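Local structure of laccase (Uncultured bacterium, 4F7K) at residues H104-E109 / V191-I196. The protein is a laccase of the multicopper oxidase family, which probably couples the one-electron oxidation of phenolic substrates to the reduction of dioxygen to water. Sequence-based numbering, arbitrary orientation.
Sequences HNRSWE and VATDRI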
ATOM      1  N   HIS A 104      11.032   0.376  -7.366  1.00 31.00           N
ATOM      2  CA  HIS A 104      10.192   0.486  -8.570  1.00 32.04           C
ATOM      3  C   HIS A 104       9.887  -0.859  -9.221  1.00 32.25           C
ATOM      4  O   HIS A 104       8.900  -0.981  -9.948  1.00 31.83           O
ATOM      5  CB  HIS A 104      10.889   1.369  -9.612  1.00 32.99           C
ATOM      6  CG  HIS A 104      11.907   0.632 -10.421  1.00 34.49           C
ATOM      7  ND1 HIS A 104      13.134   0.237  -9.898  1.00 35.69           N
ATOM      8  CD2 HIS A 104      11.859   0.151 -11.686  1.00 33.23           C
ATOM      9  CE1 HIS A 104      13.809  -0.420 -10.828  1.00 36.99           C
ATOM     10  NE2 HIS A 104      13.062  -0.474 -11.924  1.00 38.50           N
ATOM     11  N   ASN A 105      10.757  -1.852  -9.004  1.00 32.30           N
ATOM     12  CA  ASN A 105      10.606  -3.146  -9.646  1.00 33.43           C
ATOM     13  C   ASN A 105      10.130  -4.260  -8.700  1.00 32.97           C
ATOM     14  O   ASN A 105      10.188  -5.448  -9.046  1.00 32.78           O
ATOM     15  CB  ASN A 105      11.919  -3.555 -10.336  1.00 33.74           C
ATOM     16  CG  ASN A 105      13.070  -3.696  -9.371  1.00 33.40           C
ATOM     17  OD1 ASN A 105      12.929  -3.494  -8.153  1.00 32.59           O
ATOM     18  ND2 ASN A 105      14.232  -4.020  -9.912  1.00 33.66           N
ATOM     19  N   ARG A 106       9.625  -3.873  -7.534  1.00 32.96           N
ATOM     20  CA  ARG A 106       9.249  -4.845  -6.504  1.00 33.31           C
ATOM     21  C   ARG A 106       8.241  -5.945  -6.932  1.00 35.04           C
ATOM     22  O   ARG A 106       8.299  -7.117  -6.442  1.00 33.90           O
ATOM     23  CB  ARG A 106       8.790  -4.132  -5.228  1.00 32.83           C
ATOM     24  CG  ARG A 106       8.722  -5.092  -4.054  1.00 29.95           C
ATOM     25  CD  ARG A 106       8.470  -4.443  -2.702  1.00 27.43           C
ATOM     26  NE  ARG A 106       8.236  -5.515  -1.726  1.00 21.92           N
ATOM     27  CZ  ARG A 106       7.018  -5.861  -1.319  1.00 24.47           C
ATOM     28  NH1 ARG A 106       5.962  -5.166  -1.756  1.00 23.49           N
ATOM     29  NH2 ARG A 106       6.840  -6.873  -0.462  1.00 21.89           N
ATOM     30  N   SER A 107       7.392  -5.609  -7.897  1.00 36.21           N
ATOM     31  CA  SER A 107       6.329  -6.521  -8.336  1.00 38.40           C
ATOM     32  C   SER A 107       6.838  -7.615  -9.211  1.00 39.80           C
ATOM     33  O   SER A 107       6.151  -8.612  -9.411  1.00 40.81           O
ATOM     34  CB  SER A 107       5.241  -5.768  -9.082  1.00 39.49           C
ATOM     35  OG  SER A 107       4.493  -5.019  -8.162  1.00 40.36           O
ATOM     36  N   TRP A 108       8.043  -7.448  -9.739  1.00 40.98           N
ATOM     37  CA  TRP A 108       8.579  -8.467 -10.631  1.00 42.25           C
ATOM     38  C   TRP A 108      10.013  -8.906 -10.321  1.00 42.45           C
ATOM     39  O   TRP A 108      10.582  -9.711 -11.050  1.00 43.44           O
ATOM     40  CB  TRP A 108       8.435  -8.034 -12.096  1.00 44.00           C
ATOM     41  CG  TRP A 108       9.383  -6.961 -12.550  1.00 45.20           C
ATOM     42  CD1 TRP A 108      10.654  -7.139 -13.025  1.00 46.80           C
ATOM     43  CD2 TRP A 108       9.134  -5.549 -12.594  1.00 46.27           C
ATOM     44  NE1 TRP A 108      11.223  -5.926 -13.339  1.00 46.59           N
ATOM     45  CE2 TRP A 108      10.312  -4.933 -13.089  1.00 46.25           C
ATOM     46  CE3 TRP A 108       8.039  -4.739 -12.244  1.00 45.80           C
ATOM     47  CZ2 TRP A 108      10.415  -3.557 -13.274  1.00 46.49           C
ATOM     48  CZ3 TRP A 108       8.138  -3.355 -12.433  1.00 47.32           C
ATOM     49  CH2 TRP A 108       9.318  -2.780 -12.938  1.00 47.41           C
ATOM     50  N   GLU A 109      10.600  -8.389  -9.250  1.00 40.72           N
ATOM     51  CA  GLU A 109      11.922  -8.850  -8.858  1.00 41.11           C
ATOM     52  C   GLU A 109      11.886  -9.389  -7.439  1.00 39.34           C
ATOM     53  O   GLU A 109      11.747  -8.617  -6.481  1.00 36.53           O
ATOM     54  CB  GLU A 109      12.962  -7.711  -8.924  1.00 41.47           C
ATOM     55  CG  GLU A 109      13.250  -7.198 -10.332  1.00 46.27           C
ATOM     56  CD  GLU A 109      14.078  -8.140 -11.239  1.00 51.52           C
ATOM     57  OE1 GLU A 109      14.551  -9.230 -10.796  1.00 53.31           O
ATOM     58  OE2 GLU A 109      14.260  -7.759 -12.421  1.00 53.18           O
ATOM     59  N   VAL A 191       1.184  -5.441   1.681  1.00 25.94           N
ATOM     60  CA  VAL A 191       2.462  -5.199   1.009  1.00 27.00           C
ATOM     61  C   VAL A 191       2.902  -6.417   0.187  1.00 27.62           C
ATOM     62  O   VAL A 191       3.954  -6.393  -0.434  1.00 28.21           O
ATOM     63  CB  VAL A 191       3.595  -4.769   1.984  1.00 28.40           C
ATOM     64  CG1 VAL A 191       3.181  -3.499   2.751  1.00 26.96           C
ATOM     65  CG2 VAL A 191       3.970  -5.927   2.983  1.00 24.72           C
ATOM     66  N   ALA A 192       2.098  -7.477   0.181  1.00 27.66           N
ATOM     67  CA  ALA A 192       2.335  -8.586  -0.757  1.00 28.83           C
ATOM     68  C   ALA A 192       2.223  -8.146  -2.219  1.00 30.32           C
ATOM     69  O   ALA A 192       1.466  -7.232  -2.570  1.00 32.95           O
ATOM     70  CB  ALA A 192       1.373  -9.764  -0.471  1.00 28.69           C
ATOM     71  N   THR A 193       2.992  -8.771  -3.090  1.00 30.90           N
ATOM     72  CA  THR A 193       2.911  -8.437  -4.494  1.00 30.83           C
ATOM     73  C   THR A 193       1.860  -9.332  -5.214  1.00 30.95           C
ATOM     74  O   THR A 193       1.382  -9.014  -6.295  1.00 31.28           O
ATOM     75  CB  THR A 193       4.309  -8.608  -5.165  1.00 32.82           C
ATOM     76  OG1 THR A 193       4.919  -9.891  -4.841  1.00 32.00           O
ATOM     77  CG2 THR A 193       5.227  -7.494  -4.735  1.00 32.45           C
ATOM     78  N   ASP A 194       1.542 -10.477  -4.626  1.00 29.77           N
ATOM     79  CA  ASP A 194       0.921 -11.550  -5.404  1.00 31.56           C
ATOM     80  C   ASP A 194      -0.235 -12.217  -4.722  1.00 30.78           C
ATOM     81  O   ASP A 194      -0.740 -13.189  -5.264  1.00 33.60           O
ATOM     82  CB  ASP A 194       1.951 -12.610  -5.858  1.00 31.27           C
ATOM     83  CG  ASP A 194       2.884 -12.092  -6.935  1.00 33.99           C
ATOM     84  OD1 ASP A 194       2.448 -11.977  -8.100  1.00 35.18           O
ATOM     85  OD2 ASP A 194       4.071 -11.791  -6.625  1.00 34.42           O
ATOM     86  N   ARG A 195      -0.650 -11.696  -3.574  1.00 30.20           N
ATOM     87  CA  ARG A 195      -1.683 -12.295  -2.714  0.50 30.78           C
ATOM     88  C   ARG A 195      -2.755 -11.283  -2.342  1.00 31.34           C
ATOM     89  O   ARG A 195      -2.411 -10.154  -1.971  1.00 32.24           O
ATOM     90  CB  ARG A 195      -1.052 -12.820  -1.415  0.50 29.83           C
ATOM     91  CG  ARG A 195      -0.083 -14.013  -1.620  0.50 30.02           C
ATOM     92  CD  ARG A 195      -0.814 -15.195  -2.254  0.50 28.09           C
ATOM     93  NE  ARG A 195       0.040 -16.381  -2.392  0.50 29.18           N
ATOM     94  CZ  ARG A 195      -0.242 -17.379  -3.220  0.50 28.83           C
ATOM     95  NH1 ARG A 195      -1.341 -17.305  -3.938  0.50 27.51           N
ATOM     96  NH2 ARG A 195       0.562 -18.429  -3.338  0.50 27.02           N
ATOM     97  N   ILE A 196      -4.015 -11.687  -2.410  1.00 31.67           N
ATOM     98  CA  ILE A 196      -5.109 -10.870  -1.933  1.00 32.12           C
ATOM     99  C   ILE A 196      -5.465 -11.405  -0.550  1.00 31.45           C
ATOM    100  O   ILE A 196      -5.674 -12.609  -0.389  1.00 32.00           O
ATOM    101  CB  ILE A 196      -6.357 -10.989  -2.840  1.00 33.02           C
ATOM    102  CG1 ILE A 196      -6.068 -10.487  -4.254  1.00 33.01           C
ATOM    103  CG2 ILE A 196      -7.516 -10.209  -2.256  1.00 34.02           C
ATOM    104  CD1 ILE A 196      -6.845 -11.297  -5.308  1.00 31.90           C
TER
HETATM  105  O   HOH W   1       5.842 -10.958  -8.462  1.00 32.85           O
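R106 reaches across to the backbone of V191, where its two terminal nitrogens converge on a single carbonyl oxygen: NH1 lies 2.7 Å from V191 O and NH2 2.9 Å from the same V191 O. The acceptor sits in the guanidinium plane, but serving two donors bends both bonds, with N-H...O angles of 150° and 137°. Arginine suits the place because its chain, with CG anti to the backbone N (chi1 -166°) and extended as far as NE, is long enough to span the gap. NE donates a hydrogen bond to K113 O, which is likely to limit rotation of the guanidinium. T193 suits its place by being branched: its methyl CG2 rests over one guanidinium face, toward the rim, and lies 3.5 Å from R106 O, while its hydroxyl donates to D194 OD2, which a water links to S107 O. With an alanine here in place of R106, V191 O would probably lose both donors, and T193 CG2 the flat group it packs on. The loop between strands 97-103 and 116-122 is thus tied to that between strands 183-190 and 197-202 by a charged side chain holding a main-chain carbonyl, bonds that probably ask little of the V191 side chain directly.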